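Local coordinates for protein snaclec rhodocytin subunit alpha (Agkistrodon rhodostoma, PDB 3BX4) that triggers platelet aggregation by binding the platelet receptor CLEC-2 (CLEC1B), which sets off Syk-dependent signalling and activation of PLC-gamma-2, at residues D68-G73 and T113-W118. Numbering follows the deposited sequence.
Sequences DYVWIG and TGFRKW
Phe115 reaches from the loop that precedes strand 118-121 to strand 69-76, and its ring meets the side chain of Val70. The touch is made by one methyl and one ring carbon: Val70 CG2 lies 3.6 Å from Phe115 CE2, approaching the ring obliquely, while the two side chains cross at about a right angle. Phe115 sits in a left-handed backbone conformation, and with CG anti to its carbonyl carbon (chi1 -59°) the ring swings inward although its CB bond does not aim at the strand. A long, flat apolar group suits this place because the backbones stay well apart, with the CA atoms of Val70 and Phe115 separated by 7.8 Å. Ile58 of helix 48-59 touches both residues, so the pair is part of the hydrophobic core between helix and sheet. Two residues further along the strand, Ile72 faces the same side and meets Trp118. Both segments belong to the C-type lectin domain, in which strand 69-76 pairs with strands 106-110 and 127-133; the loop connecting 106-110 to 118-121 folds back over the side chains of Val70 and Ile72. Isoleucine gives the second point of contact the length it needs: CG1 stands between the backbone N and carbonyl carbon (chi1 54°), and the extended end carries CD1 over one face of the indole. There CD1 forms a CH-pi contact, 4.1 Å from the centroid of the Trp118 five-membered ring and 27° off its normal. The nearest indole atom to Ile72 CD1 is Trp118 CD1, at 3.8 Å. Ile45 packs against both Ile72 and Trp118, and the indole also makes edge-to-face contacts with aromatic side chains of the partner protein chain.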
ATOM      1  N   ASP C  68      14.789  -3.450 -17.359  1.00 18.01           N
ATOM      2  CA  ASP C  68      14.457  -2.076 -17.692  1.00 17.99           C
ATOM      3  C   ASP C  68      14.336  -1.191 -16.479  1.00 15.36           C
ATOM      4  O   ASP C  68      14.473   0.035 -16.580  1.00 16.56           O
ATOM      5  CB  ASP C  68      13.197  -1.902 -18.552  1.00 19.16           C
ATOM      6  CG  ASP C  68      12.010  -2.738 -18.116  1.00 23.04           C
ATOM      7  OD1 ASP C  68      12.080  -3.524 -17.117  1.00 23.95           O
ATOM      8  OD2 ASP C  68      10.944  -2.562 -18.827  1.00 24.51           O
ATOM      9  N   TYR C  69      14.009  -1.818 -15.368  1.00 14.90           N
ATOM     10  CA  TYR C  69      13.812  -1.003 -14.101  1.00 11.87           C
ATOM     11  C   TYR C  69      14.431  -1.726 -12.938  1.00 13.25           C
ATOM     12  O   TYR C  69      14.472  -2.954 -12.898  1.00 14.42           O
ATOM     13  CB  TYR C  69      12.334  -0.800 -13.775  1.00 13.43           C
ATOM     14  CG  TYR C  69      11.628   0.059 -14.782  1.00 14.92           C
ATOM     15  CD1 TYR C  69      11.697   1.464 -14.750  1.00 16.08           C
ATOM     16  CD2 TYR C  69      10.937  -0.533 -15.824  1.00 13.93           C
ATOM     17  CE1 TYR C  69      11.048   2.235 -15.728  1.00 17.70           C
ATOM     18  CE2 TYR C  69      10.274   0.246 -16.788  1.00 16.24           C
ATOM     19  CZ  TYR C  69      10.340   1.611 -16.727  1.00 19.87           C
ATOM     20  OH  TYR C  69       9.704   2.328 -17.734  1.00 21.85           O
ATOM     21  N   VAL C  70      14.942  -0.951 -11.938  1.00 12.44           N
ATOM     22  CA  VAL C  70      15.492  -1.578 -10.774  1.00 10.77           C
ATOM     23  C   VAL C  70      14.904  -0.780  -9.573  1.00 12.63           C
ATOM     24  O   VAL C  70      15.067   0.426  -9.574  1.00 12.39           O
ATOM     25  CB  VAL C  70      17.052  -1.483 -10.786  1.00 12.99           C
ATOM     26  CG1 VAL C  70      17.603  -1.826  -9.352  1.00 13.07           C
ATOM     27  CG2 VAL C  70      17.672  -2.374 -11.965  1.00 12.47           C
ATOM     28  N   TRP C  71      14.224  -1.467  -8.666  1.00 10.82           N
ATOM     29  CA  TRP C  71      13.549  -0.738  -7.510  1.00 10.56           C
ATOM     30  C   TRP C  71      14.592  -0.180  -6.621  1.00 11.21           C
ATOM     31  O   TRP C  71      15.574  -0.814  -6.328  1.00 11.86           O
ATOM     32  CB  TRP C  71      12.717  -1.729  -6.715  1.00 11.09           C
ATOM     33  CG  TRP C  71      11.484  -2.229  -7.447  1.00 10.92           C
ATOM     34  CD1 TRP C  71      11.112  -3.584  -7.664  1.00 12.82           C
ATOM     35  CD2 TRP C  71      10.439  -1.446  -8.017  1.00 11.84           C
ATOM     36  NE1 TRP C  71       9.906  -3.629  -8.293  1.00 12.17           N
ATOM     37  CE2 TRP C  71       9.453  -2.352  -8.544  1.00 11.69           C
ATOM     38  CE3 TRP C  71      10.229  -0.080  -8.164  1.00 11.65           C
ATOM     39  CZ2 TRP C  71       8.275  -1.882  -9.219  1.00 10.63           C
ATOM     40  CZ3 TRP C  71       9.072   0.400  -8.760  1.00 11.70           C
ATOM     41  CH2 TRP C  71       8.073  -0.510  -9.304  1.00 14.12           C
ATOM     42  N   ILE C  72      14.284   1.029  -6.070  1.00 11.49           N
ATOM     43  CA  ILE C  72      15.070   1.606  -4.968  1.00 12.38           C
ATOM     44  C   ILE C  72      14.011   2.022  -3.948  1.00 11.95           C
ATOM     45  O   ILE C  72      12.826   1.796  -4.151  1.00 11.97           O
ATOM     46  CB  ILE C  72      15.963   2.835  -5.445  1.00 10.68           C
ATOM     47  CG1 ILE C  72      15.087   3.884  -6.162  1.00 10.73           C
ATOM     48  CG2 ILE C  72      17.140   2.318  -6.318  1.00 13.14           C
ATOM     49  CD1 ILE C  72      15.902   5.211  -6.427  1.00 13.54           C
ATOM     50  N   GLY C  73      14.404   2.699  -2.831  1.00 12.40           N
ATOM     51  CA  GLY C  73      13.488   2.751  -1.694  1.00 13.09           C
ATOM     52  C   GLY C  73      12.525   3.938  -1.628  1.00 15.33           C
ATOM     53  O   GLY C  73      12.015   4.187  -0.538  1.00 17.53           O
ATOM     54  N   THR C 113      17.833   5.678 -18.877  1.00 25.94           N
ATOM     55  CA  THR C 113      18.631   6.816 -18.492  1.00 26.40           C
ATOM     56  C   THR C 113      19.822   6.428 -17.615  1.00 24.91           C
ATOM     57  O   THR C 113      20.231   7.195 -16.746  1.00 26.62           O
ATOM     58  CB  THR C 113      17.774   7.859 -17.792  1.00 26.50           C
ATOM     59  OG1 THR C 113      17.034   7.230 -16.734  1.00 27.82           O
ATOM     60  CG2 THR C 113      16.772   8.475 -18.769  1.00 28.03           C
ATOM     61  N   GLY C 114      20.385   5.252 -17.835  1.00 23.20           N
ATOM     62  CA  GLY C 114      21.661   4.904 -17.272  1.00 21.04           C
ATOM     63  C   GLY C 114      21.590   4.520 -15.811  1.00 20.27           C
ATOM     64  O   GLY C 114      22.616   4.502 -15.152  1.00 20.73           O
ATOM     65  N   PHE C 115      20.381   4.212 -15.320  1.00 17.80           N
ATOM     66  CA  PHE C 115      20.151   3.897 -13.887  1.00 18.21           C
ATOM     67  C   PHE C 115      20.641   5.010 -12.946  1.00 19.60           C
ATOM     68  O   PHE C 115      21.267   4.776 -11.896  1.00 19.00           O
ATOM     69  CB  PHE C 115      20.753   2.568 -13.446  1.00 17.16           C
ATOM     70  CG  PHE C 115      20.234   1.374 -14.217  1.00 16.56           C
ATOM     71  CD1 PHE C 115      21.079   0.740 -15.126  1.00 19.21           C
ATOM     72  CD2 PHE C 115      18.945   0.912 -14.021  1.00 17.47           C
ATOM     73  CE1 PHE C 115      20.638  -0.343 -15.851  1.00 21.29           C
ATOM     74  CE2 PHE C 115      18.485  -0.220 -14.758  1.00 19.76           C
ATOM     75  CZ  PHE C 115      19.350  -0.804 -15.647  1.00 19.33           C
ATOM     76  N   ARG C 116      20.327   6.237 -13.341  1.00 21.56           N
ATOM     77  CA  ARG C 116      20.688   7.378 -12.509  1.00 25.93           C
ATOM     78  C   ARG C 116      19.410   8.165 -12.110  1.00 25.54           C
ATOM     79  O   ARG C 116      18.989   8.186 -10.917  1.00 29.65           O
ATOM     80  CB  ARG C 116      21.827   8.170 -13.177  1.00 26.10           C
ATOM     81  CG  ARG C 116      23.120   8.077 -12.334  1.00 33.96           C
ATOM     82  CD  ARG C 116      24.076   9.199 -12.660  1.00 37.70           C
ATOM     83  NE  ARG C 116      24.734   9.913 -11.533  1.00 34.23           N
ATOM     84  CZ  ARG C 116      24.182  10.927 -10.847  1.00 32.41           C
ATOM     85  NH1 ARG C 116      24.897  11.596  -9.949  1.00 34.48           N
ATOM     86  NH2 ARG C 116      22.928  11.291 -11.045  1.00 30.53           N
ATOM     87  N   LYS C 117      18.722   8.761 -13.040  1.00 26.33           N
ATOM     88  CA  LYS C 117      17.581   9.539 -12.654  1.00 24.59           C
ATOM     89  C   LYS C 117      16.457   8.645 -12.085  1.00 23.48           C
ATOM     90  O   LYS C 117      16.258   7.506 -12.548  1.00 23.70           O
ATOM     91  CB  LYS C 117      17.088  10.340 -13.837  1.00 25.40           C
ATOM     92  CG  LYS C 117      18.140  11.385 -14.304  1.00 29.34           C
ATOM     93  CD  LYS C 117      18.209  12.599 -13.393  1.00 32.30           C
ATOM     94  CE  LYS C 117      18.492  13.858 -14.210  0.10 30.71           C
ATOM     95  NZ  LYS C 117      18.144  15.097 -13.459  0.10 30.52           N
ATOM     96  N   TRP C 118      15.818   9.144 -11.036  1.00 20.56           N
ATOM     97  CA  TRP C 118      14.664   8.478 -10.474  1.00 19.04           C
ATOM     98  C   TRP C 118      13.422   8.615 -11.359  1.00 19.52           C
ATOM     99  O   TRP C 118      13.135   9.689 -11.908  1.00 18.04           O
ATOM    100  CB  TRP C 118      14.346   9.025  -9.103  1.00 18.87           C
ATOM    101  CG  TRP C 118      15.536   9.119  -8.188  1.00 16.51           C
ATOM    102  CD1 TRP C 118      16.732   8.420  -8.237  1.00 17.72           C
ATOM    103  CD2 TRP C 118      15.598   9.927  -7.009  1.00 17.53           C
ATOM    104  NE1 TRP C 118      17.527   8.773  -7.160  1.00 19.35           N
ATOM    105  CE2 TRP C 118      16.868   9.691  -6.399  1.00 19.78           C
ATOM    106  CE3 TRP C 118      14.703  10.800  -6.419  1.00 17.02           C
ATOM    107  CZ2 TRP C 118      17.265  10.337  -5.231  1.00 21.48           C
ATOM    108  CZ3 TRP C 118      15.109  11.482  -5.274  1.00 18.84           C
ATOM    109  CH2 TRP C 118      16.362  11.227  -4.690  1.00 17.29           C
TER